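Local structure of hypothetical protein PH1109 (Pyrococcus horikoshii, 2E6U) at residues E17-Y22 / V104-Y109; N39-Y44 / C132-H137. The protein is of unknown function but binds coenzyme A and belongs to the CoA-binding domain family of Rossmann-like folds. All blocks are in the same frame, centred on the assembly; numbering follows the deposited sequence.

Overall arrangement
Both contacts belong to one Rossmann-like domain, whose five parallel strands run in the order 51-55, 24-28, 80-83, 104-107, 126-129. Their centres lie about 11 Å apart, and along the chain their segments alternate: 17-22, 39-44, 104-109, 132-137. Contact 1 sets helix 12-21 against strand 104-107 in the buried interior, whereas contact 2 pairs helix 37-47 with helix 133-141 farther from the centre of the chain. They meet where Trp-106 and Gln-108 of contact 1 pack on Cys-132 and Met-133 of contact 2. Coenzyme A touches both, its pantetheine amides lying at Tyr-109 and its thiol end at Cys-132, so segments 104-109 and 132-137, one from each contact, border the pantetheine end of the ligand.

Contact 1: E17-Y22 / V104-Y109. With COA (coenzyme A), chain F.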
loop_
_atom_site.group_PDB
_atom_site.type_symbol
_atom_site.label_atom_id
_atom_site.label_comp_id
_atom_site.label_asym_id
_atom_site.label_seq_id
_atom_site.Cartn_x
_atom_site.Cartn_y
_atom_site.Cartn_z
ATOM N N GLU A 17 13.298 4.043 -5.157
ATOM C CA GLU A 17 13.710 4.332 -3.779
ATOM C C GLU A 17 12.703 3.808 -2.752
ATOM O O GLU A 17 13.071 3.172 -1.773
ATOM C CB GLU A 17 13.930 5.835 -3.584
ATOM C CG GLU A 17 15.148 6.337 -4.326
ATOM C CD GLU A 17 15.296 7.856 -4.347
ATOM O OE1 GLU A 17 14.359 8.590 -3.962
ATOM O OE2 GLU A 17 16.376 8.318 -4.769
ATOM N N ILE A 18 11.426 4.066 -2.995
ATOM C CA ILE A 18 10.370 3.518 -2.130
ATOM C C ILE A 18 10.435 1.987 -2.060
ATOM O O ILE A 18 10.367 1.401 -0.972
ATOM C CB ILE A 18 8.974 3.974 -2.615
ATOM C CG1 ILE A 18 8.849 5.496 -2.439
ATOM C CG2 ILE A 18 7.861 3.196 -1.877
ATOM C CD1 ILE A 18 7.602 6.122 -3.159
ATOM N N LEU A 19 10.537 1.338 -3.215
ATOM C CA LEU A 19 10.509 -0.128 -3.287
ATOM C C LEU A 19 11.752 -0.764 -2.666
ATOM O O LEU A 19 11.720 -1.923 -2.235
ATOM C CB LEU A 19 10.393 -0.558 -4.740
ATOM C CG LEU A 19 9.037 -0.908 -5.402
ATOM C CD1 LEU A 19 7.761 -0.697 -4.585
ATOM C CD2 LEU A 19 8.906 -0.474 -6.812
ATOM N N THR A 20 12.847 -0.007 -2.643
ATOM C CA THR A 20 14.111 -0.505 -2.088
ATOM C C THR A 20 14.179 -0.376 -0.574
ATOM O O THR A 20 14.668 -1.286 0.133
ATOM C CB THR A 20 15.298 0.286 -2.713
ATOM O OG1 THR A 20 15.302 0.049 -4.131
ATOM C CG2 THR A 20 16.629 -0.204 -2.099
ATOM N N ARG A 21 13.687 0.756 -0.082
ATOM C CA ARG A 21 13.839 1.152 1.307
ATOM C C ARG A 21 12.654 0.776 2.213
ATOM O O ARG A 21 12.853 0.322 3.348
ATOM C CB ARG A 21 14.105 2.670 1.356
ATOM C CG ARG A 21 13.978 3.326 2.721
ATOM C CD ARG A 21 15.002 2.790 3.717
ATOM N NE ARG A 21 14.830 3.382 5.043
ATOM C CZ ARG A 21 13.935 2.990 5.958
ATOM N NH1 ARG A 21 13.092 1.986 5.712
ATOM N NH2 ARG A 21 13.861 3.618 7.121
ATOM N N TYR A 22 11.423 1.004 1.728
ATOM C CA TYR A 22 10.233 0.886 2.570
ATOM C C TYR A 22 9.556 -0.458 2.351
ATOM O O TYR A 22 8.688 -0.600 1.472
ATOM C CB TYR A 22 9.272 2.030 2.258
ATOM C CG TYR A 22 9.776 3.405 2.689
ATOM C CD1 TYR A 22 10.380 3.596 3.927
ATOM C CD2 TYR A 22 9.594 4.527 1.869
ATOM C CE1 TYR A 22 10.794 4.861 4.358
ATOM C CE2 TYR A 22 10.014 5.786 2.283
ATOM C CZ TYR A 22 10.621 5.944 3.524
ATOM O OH TYR A 22 11.042 7.186 3.928
ATOM N N VAL A 104 4.456 6.317 3.533
ATOM C CA VAL A 104 3.931 6.243 2.178
ATOM C C VAL A 104 2.517 5.697 2.221
ATOM O O VAL A 104 2.273 4.689 2.891
ATOM C CB VAL A 104 4.795 5.317 1.280
ATOM C CG1 VAL A 104 4.166 5.117 -0.137
ATOM C CG2 VAL A 104 6.248 5.840 1.178
ATOM N N VAL A 105 1.594 6.348 1.506
ATOM C CA VAL A 105 0.263 5.776 1.259
ATOM C C VAL A 105 0.247 5.401 -0.212
ATOM O O VAL A 105 0.579 6.242 -1.069
ATOM C CB VAL A 105 -0.899 6.773 1.588
ATOM C CG1 VAL A 105 -2.255 6.219 1.124
ATOM C CG2 VAL A 105 -0.956 7.069 3.076
ATOM N N TRP A 106 -0.090 4.147 -0.512
ATOM C CA TRP A 106 -0.055 3.650 -1.890
ATOM C C TRP A 106 -1.468 3.243 -2.334
ATOM O O TRP A 106 -1.990 2.210 -1.897
ATOM C CB TRP A 106 0.924 2.464 -2.030
ATOM C CG TRP A 106 1.213 1.987 -3.431
ATOM C CD1 TRP A 106 0.293 1.539 -4.351
ATOM C CD2 TRP A 106 2.503 1.897 -4.089
ATOM N NE1 TRP A 106 0.921 1.190 -5.518
ATOM C CE2 TRP A 106 2.270 1.405 -5.391
ATOM C CE3 TRP A 106 3.834 2.178 -3.691
ATOM C CZ2 TRP A 106 3.307 1.175 -6.317
ATOM C CZ3 TRP A 106 4.865 1.955 -4.605
ATOM C CH2 TRP A 106 4.597 1.456 -5.906
ATOM N N PHE A 107 -2.066 4.059 -3.212
ATOM C CA PHE A 107 -3.389 3.758 -3.805
ATOM C C PHE A 107 -3.252 2.807 -5.002
ATOM O O PHE A 107 -2.753 3.198 -6.093
ATOM C CB PHE A 107 -4.086 5.062 -4.249
ATOM C CG PHE A 107 -4.469 5.975 -3.132
ATOM C CD1 PHE A 107 -5.680 5.810 -2.472
ATOM C CD2 PHE A 107 -3.637 7.031 -2.752
ATOM C CE1 PHE A 107 -6.056 6.668 -1.439
ATOM C CE2 PHE A 107 -3.990 7.906 -1.733
ATOM C CZ PHE A 107 -5.221 7.741 -1.060
ATOM N N GLN A 108 -3.695 1.561 -4.833
ATOM C CA GLN A 108 -3.721 0.578 -5.935
ATOM C C GLN A 108 -4.829 0.982 -6.933
ATOM O O GLN A 108 -5.542 1.936 -6.655
ATOM C CB GLN A 108 -3.986 -0.839 -5.421
ATOM C CG GLN A 108 -2.840 -1.406 -4.552
ATOM C CD GLN A 108 -1.699 -2.038 -5.366
ATOM O OE1 GLN A 108 -1.903 -2.674 -6.442
ATOM N NE2 GLN A 108 -0.508 -1.940 -4.823
ATOM N N TYR A 109 -4.968 0.267 -8.056
ATOM C CA TYR A 109 -5.961 0.679 -9.076
ATOM C C TYR A 109 -7.351 0.636 -8.461
ATOM O O TYR A 109 -7.684 -0.298 -7.728
ATOM C CB TYR A 109 -5.988 -0.227 -10.306
ATOM C CG TYR A 109 -4.667 -0.554 -10.954
ATOM C CD1 TYR A 109 -3.684 0.407 -11.126
ATOM C CD2 TYR A 109 -4.436 -1.833 -11.461
ATOM C CE1 TYR A 109 -2.466 0.088 -11.750
ATOM C CE2 TYR A 109 -3.223 -2.161 -12.085
ATOM C CZ TYR A 109 -2.259 -1.192 -12.227
ATOM O OH TYR A 109 -1.080 -1.526 -12.859
HETATM N N1A COA F . -11.023 -3.104 5.857
HETATM C C2A COA F . -10.091 -4.020 5.219
HETATM N N3A COA F . -10.642 -4.821 4.142
HETATM C C4A COA F . -11.930 -4.638 3.761
HETATM C C5A COA F . -12.764 -3.695 4.374
HETATM C C6A COA F . -12.292 -2.931 5.447
HETATM N N6A COA F . -13.054 -2.008 6.137
HETATM N N7A COA F . -13.965 -3.788 3.744
HETATM C C8A COA F . -13.885 -4.726 2.779
HETATM N N9A COA F . -12.624 -5.227 2.796
HETATM C C1B COA F . -12.101 -6.298 1.950
HETATM C C2B COA F . -13.103 -7.471 1.874
HETATM O O2B COA F . -12.993 -8.380 2.981
HETATM C C3B COA F . -12.809 -8.085 0.508
HETATM O O3B COA F . -12.099 -9.323 0.567
HETATM P P3B COA F . -12.886 -10.723 0.626
HETATM O O7A COA F . -13.920 -10.533 1.732
HETATM O O8A COA F . -13.495 -10.864 -0.749
HETATM O O9A COA F . -11.828 -11.775 0.897
HETATM C C4B COA F . -11.958 -7.037 -0.190
HETATM O O4B COA F . -12.017 -5.889 0.619
HETATM C C5B COA F . -12.480 -6.603 -1.557
HETATM O O5B COA F . -13.891 -6.383 -1.445
HETATM P P1A COA F . -14.588 -5.349 -2.455
HETATM O O1A COA F . -13.976 -4.001 -2.207
HETATM O O2A COA F . -16.071 -5.585 -2.205
HETATM O O3A COA F . -14.138 -5.975 -3.842
HETATM P P2A COA F . -14.383 -5.427 -5.341
HETATM O O4A COA F . -15.428 -4.363 -5.248
HETATM O O5A COA F . -14.482 -6.662 -6.193
HETATM O O6A COA F . -12.980 -4.760 -5.686
HETATM C CBP COA F . -11.088 -3.443 -5.047
HETATM C CCP COA F . -12.611 -3.471 -5.170
HETATM C CDP COA F . -10.600 -4.458 -4.004
HETATM C CEP COA F . -10.698 -2.045 -4.542
HETATM C CAP COA F . -10.442 -3.804 -6.383
HETATM O OAP COA F . -10.773 -2.853 -7.432
HETATM C C9P COA F . -8.940 -3.887 -6.091
HETATM O O9P COA F . -8.489 -5.213 -6.267
HETATM N N8P COA F . -8.155 -2.893 -6.787
HETATM C C7P COA F . -6.717 -2.997 -6.904
HETATM C C6P COA F . -6.486 -3.633 -8.267
HETATM C C5P COA F . -5.061 -3.600 -8.828
HETATM O O5P COA F . -4.161 -2.719 -8.188
HETATM N N4P COA F . -4.480 -4.889 -9.004
HETATM C C3P COA F . -3.073 -4.976 -9.328
HETATM C C2P COA F . -2.849 -6.016 -10.402
HETATM S S1P COA F . -1.196 -5.750 -11.088
#
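Leu-19 and Trp-106 meet at about a right angle, the Leu-19 CD1 methyl lying 3.9 Å from Trp-106 CZ3 on the six-membered part of the indole. Ile-18 CG2 reaches the same carbon, Trp-106 CZ3, differently, at the edge near the indole plane, 4.2 Å away. With chi1 at -171°, Trp-106 swings its ring away from its backbone N, and the benzo end projects from the strand to the helix. All three are buried, Leu-19 and Trp-106 also packing on Met-133. Here a helix that precedes the first strand packs on the parallel sheet of a Rossmann-like domain: the axes of its 17-21 part and of strand 104-107 approach to 11.6 Å, with 114° between their directions, and Ile-18 also rests on strand 126-129. The indole NE1 is satisfied by Arg-131 O. Tyr-22, though its CD2 comes within 3.7 Å of Val-104 CG2, is partly exposed and borders the solvent side, where Arg-21 CG lies over the rim of one Tyr-22 ring face, Tyr-22 CE1 sits over the guanidinium, and that group forms a salt bridge with Glu-79. Past the strand, Tyr-109 N donates to coenzyme A O5P (3.1 Å) and its O accepts weakly from N8P.

Contact 2: N39-Y44 / C132-H137; sequences NIVMKY and CMMREH. With COA (coenzyme A), chain F.
Helices 39-44 and 133-137 run with their axes 9.9 Å apart and 46° between their directions, Val-41 and Met-134 bringing the backbones closest. Met-134 and Tyr-44 carry most of the interface. Met-134 CG stands over one face of the Tyr-44 ring, 3.6 Å from the centroid and 13° off the normal, a CH-pi contact, and its SD adds an oblique Met-aromatic contact to the same ring. A bend at chi3 (86°) then carries Met-134 CE to Ile-40 CG2, at 3.8 Å. The hydroxyl end of Tyr-44 is gripped separately: its OH lies 2.7 Å from His-137 ND1 in a hydrogen bond made at the edge of the imidazole, which fixes the far end of the phenol while Met-134 covers its face. In this Rossmann-like domain the helix beginning at residue 133 follows the edge strand 126-129, and Cys-132 is its N-cap, the thiol SG accepting from Arg-135 N at 3.5 Å. Val-41 CG2 packs against this same sulfur, 3.8 Å from Cys-132 SG. On the ligand side, coenzyme A S1P is modelled beside Cys-132 SG and Arg-135 CG, closer than ordinary packing distance, so the exact position of the ligand sulfur is doubtful.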
loop_
_atom_site.group_PDB
_atom_site.type_symbol
_atom_site.label_atom_id
_atom_site.label_comp_id
_atom_site.label_asym_id
_atom_site.label_seq_id
_atom_site.Cartn_x
_atom_site.Cartn_y
_atom_site.Cartn_z
ATOM N N ASN A 39 -4.591 -10.693 -2.924
ATOM C CA ASN A 39 -3.939 -11.977 -2.631
ATOM C C ASN A 39 -2.693 -12.160 -3.524
ATOM O O ASN A 39 -1.614 -12.541 -3.058
ATOM C CB ASN A 39 -4.931 -13.130 -2.805
ATOM C CG ASN A 39 -4.341 -14.477 -2.420
ATOM O OD1 ASN A 39 -3.711 -15.146 -3.240
ATOM N ND2 ASN A 39 -4.561 -14.895 -1.184
ATOM N N ILE A 40 -2.858 -11.865 -4.812
ATOM C CA ILE A 40 -1.783 -12.012 -5.801
ATOM C C ILE A 40 -0.604 -11.085 -5.459
ATOM O O ILE A 40 0.545 -11.531 -5.425
ATOM C CB ILE A 40 -2.303 -11.712 -7.240
ATOM C CG1 ILE A 40 -3.404 -12.723 -7.611
ATOM C CG2 ILE A 40 -1.130 -11.745 -8.251
ATOM C CD1 ILE A 40 -4.161 -12.388 -8.944
ATOM N N VAL A 41 -0.890 -9.824 -5.165
ATOM C CA VAL A 41 0.165 -8.843 -4.854
ATOM C C VAL A 41 0.834 -9.194 -3.507
ATOM O O VAL A 41 2.066 -9.076 -3.381
ATOM C CB VAL A 41 -0.398 -7.389 -4.852
ATOM C CG1 VAL A 41 0.624 -6.372 -4.323
ATOM C CG2 VAL A 41 -0.912 -7.016 -6.283
ATOM N N MET A 42 0.045 -9.633 -2.521
ATOM C CA MET A 42 0.639 -10.031 -1.216
ATOM C C MET A 42 1.630 -11.183 -1.408
ATOM O O MET A 42 2.747 -11.146 -0.883
ATOM C CB MET A 42 -0.433 -10.420 -0.193
ATOM C CG MET A 42 0.206 -10.794 1.166
ATOM S SD MET A 42 -1.026 -10.779 2.437
ATOM C CE MET A 42 -0.120 -11.552 3.816
ATOM N N LYS A 43 1.231 -12.203 -2.172
ATOM C CA LYS A 43 2.098 -13.351 -2.430
ATOM C C LYS A 43 3.402 -12.890 -3.112
ATOM O O LYS A 43 4.517 -13.278 -2.715
ATOM C CB LYS A 43 1.356 -14.361 -3.312
ATOM C CG LYS A 43 1.812 -15.839 -3.216
ATOM C CD LYS A 43 3.197 -16.038 -2.570
ATOM C CE LYS A 43 3.475 -17.483 -2.115
ATOM N NZ LYS A 43 3.494 -17.616 -0.597
ATOM N N TYR A 44 3.258 -12.029 -4.112
ATOM C CA TYR A 44 4.416 -11.508 -4.839
ATOM C C TYR A 44 5.377 -10.728 -3.925
ATOM O O TYR A 44 6.599 -10.953 -3.916
ATOM C CB TYR A 44 3.938 -10.607 -5.982
ATOM C CG TYR A 44 5.070 -10.026 -6.788
ATOM C CD1 TYR A 44 5.659 -8.818 -6.429
ATOM C CD2 TYR A 44 5.546 -10.683 -7.920
ATOM C CE1 TYR A 44 6.723 -8.271 -7.174
ATOM C CE2 TYR A 44 6.592 -10.134 -8.669
ATOM C CZ TYR A 44 7.174 -8.940 -8.278
ATOM O OH TYR A 44 8.206 -8.402 -9.032
ATOM N N CYS A 132 0.496 -0.223 -9.193
ATOM C CA CYS A 132 0.521 -1.480 -8.455
ATOM C C CYS A 132 1.934 -1.723 -7.908
ATOM O O CYS A 132 2.900 -1.598 -8.655
ATOM C CB CYS A 132 0.126 -2.637 -9.365
ATOM S SG CYS A 132 0.283 -4.268 -8.585
ATOM N N MET A 133 2.067 -2.082 -6.627
ATOM C CA MET A 133 3.399 -2.408 -6.096
ATOM C C MET A 133 4.085 -3.554 -6.837
ATOM O O MET A 133 5.304 -3.514 -7.051
ATOM C CB MET A 133 3.317 -2.725 -4.586
ATOM C CG MET A 133 3.083 -1.485 -3.752
ATOM S SD MET A 133 3.369 -1.799 -1.958
ATOM C CE MET A 133 5.164 -1.801 -1.901
ATOM N N MET A 134 3.322 -4.586 -7.196
ATOM C CA MET A 134 3.868 -5.705 -7.958
ATOM C C MET A 134 4.348 -5.264 -9.351
ATOM O O MET A 134 5.459 -5.598 -9.777
ATOM C CB MET A 134 2.841 -6.818 -8.066
ATOM C CG MET A 134 3.203 -7.948 -9.019
ATOM S SD MET A 134 2.102 -9.357 -8.889
ATOM C CE MET A 134 0.766 -8.901 -10.003
ATOM N N ARG A 135 3.499 -4.530 -10.061
ATOM C CA ARG A 135 3.830 -4.114 -11.433
ATOM C C ARG A 135 5.009 -3.161 -11.454
ATOM O O ARG A 135 5.888 -3.298 -12.308
ATOM C CB ARG A 135 2.617 -3.504 -12.122
ATOM C CG ARG A 135 1.552 -4.570 -12.465
ATOM C CD ARG A 135 1.822 -5.259 -13.808
ATOM N NE ARG A 135 0.795 -6.249 -14.148
ATOM C CZ ARG A 135 0.990 -7.571 -14.188
ATOM N NH1 ARG A 135 2.185 -8.100 -13.914
ATOM N NH2 ARG A 135 -0.011 -8.378 -14.518
ATOM N N GLU A 136 5.039 -2.224 -10.513
ATOM C CA GLU A 136 6.159 -1.279 -10.394
ATOM C C GLU A 136 7.444 -2.014 -10.001
ATOM O O GLU A 136 8.519 -1.708 -10.528
ATOM C CB GLU A 136 5.850 -0.158 -9.399
ATOM C CG GLU A 136 4.781 0.834 -9.892
ATOM C CD GLU A 136 5.203 1.549 -11.185
ATOM O OE1 GLU A 136 4.993 0.987 -12.276
ATOM O OE2 GLU A 136 5.749 2.661 -11.090
ATOM N N HIS A 137 7.334 -2.985 -9.090
ATOM C CA HIS A 137 8.504 -3.806 -8.733
ATOM C C HIS A 137 9.022 -4.584 -9.950
ATOM O O HIS A 137 10.230 -4.594 -10.198
ATOM C CB HIS A 137 8.162 -4.803 -7.616
ATOM C CG HIS A 137 9.354 -5.541 -7.081
ATOM N ND1 HIS A 137 9.809 -6.725 -7.623
ATOM C CD2 HIS A 137 10.166 -5.271 -6.032
ATOM C CE1 HIS A 137 10.857 -7.148 -6.931
ATOM N NE2 HIS A 137 11.105 -6.274 -5.974
HETATM N N1A COA F . -11.023 -3.104 5.857
HETATM C C2A COA F . -10.091 -4.020 5.219
HETATM N N3A COA F . -10.642 -4.821 4.142
HETATM C C4A COA F . -11.930 -4.638 3.761
HETATM C C5A COA F . -12.764 -3.695 4.374
HETATM C C6A COA F . -12.292 -2.931 5.447
HETATM N N6A COA F . -13.054 -2.008 6.137
HETATM N N7A COA F . -13.965 -3.788 3.744
HETATM C C8A COA F . -13.885 -4.726 2.779
HETATM N N9A COA F . -12.624 -5.227 2.796
HETATM C C1B COA F . -12.101 -6.298 1.950
HETATM C C2B COA F . -13.103 -7.471 1.874
HETATM O O2B COA F . -12.993 -8.380 2.981
HETATM C C3B COA F . -12.809 -8.085 0.508
HETATM O O3B COA F . -12.099 -9.323 0.567
HETATM P P3B COA F . -12.886 -10.723 0.626
HETATM O O7A COA F . -13.920 -10.533 1.732
HETATM O O8A COA F . -13.495 -10.864 -0.749
HETATM O O9A COA F . -11.828 -11.775 0.897
HETATM C C4B COA F . -11.958 -7.037 -0.190
HETATM O O4B COA F . -12.017 -5.889 0.619
HETATM C C5B COA F . -12.480 -6.603 -1.557
HETATM O O5B COA F . -13.891 -6.383 -1.445
HETATM P P1A COA F . -14.588 -5.349 -2.455
HETATM O O1A COA F . -13.976 -4.001 -2.207
HETATM O O2A COA F . -16.071 -5.585 -2.205
HETATM O O3A COA F . -14.138 -5.975 -3.842
HETATM P P2A COA F . -14.383 -5.427 -5.341
HETATM O O4A COA F . -15.428 -4.363 -5.248
HETATM O O5A COA F . -14.482 -6.662 -6.193
HETATM O O6A COA F . -12.980 -4.760 -5.686
HETATM C CBP COA F . -11.088 -3.443 -5.047
HETATM C CCP COA F . -12.611 -3.471 -5.170
HETATM C CDP COA F . -10.600 -4.458 -4.004
HETATM C CEP COA F . -10.698 -2.045 -4.542
HETATM C CAP COA F . -10.442 -3.804 -6.383
HETATM O OAP COA F . -10.773 -2.853 -7.432
HETATM C C9P COA F . -8.940 -3.887 -6.091
HETATM O O9P COA F . -8.489 -5.213 -6.267
HETATM N N8P COA F . -8.155 -2.893 -6.787
HETATM C C7P COA F . -6.717 -2.997 -6.904
HETATM C C6P COA F . -6.486 -3.633 -8.267
HETATM C C5P COA F . -5.061 -3.600 -8.828
HETATM O O5P COA F . -4.161 -2.719 -8.188
HETATM N N4P COA F . -4.480 -4.889 -9.004
HETATM C C3P COA F . -3.073 -4.976 -9.328
HETATM C C2P COA F . -2.849 -6.016 -10.402
HETATM S S1P COA F . -1.196 -5.750 -11.088
#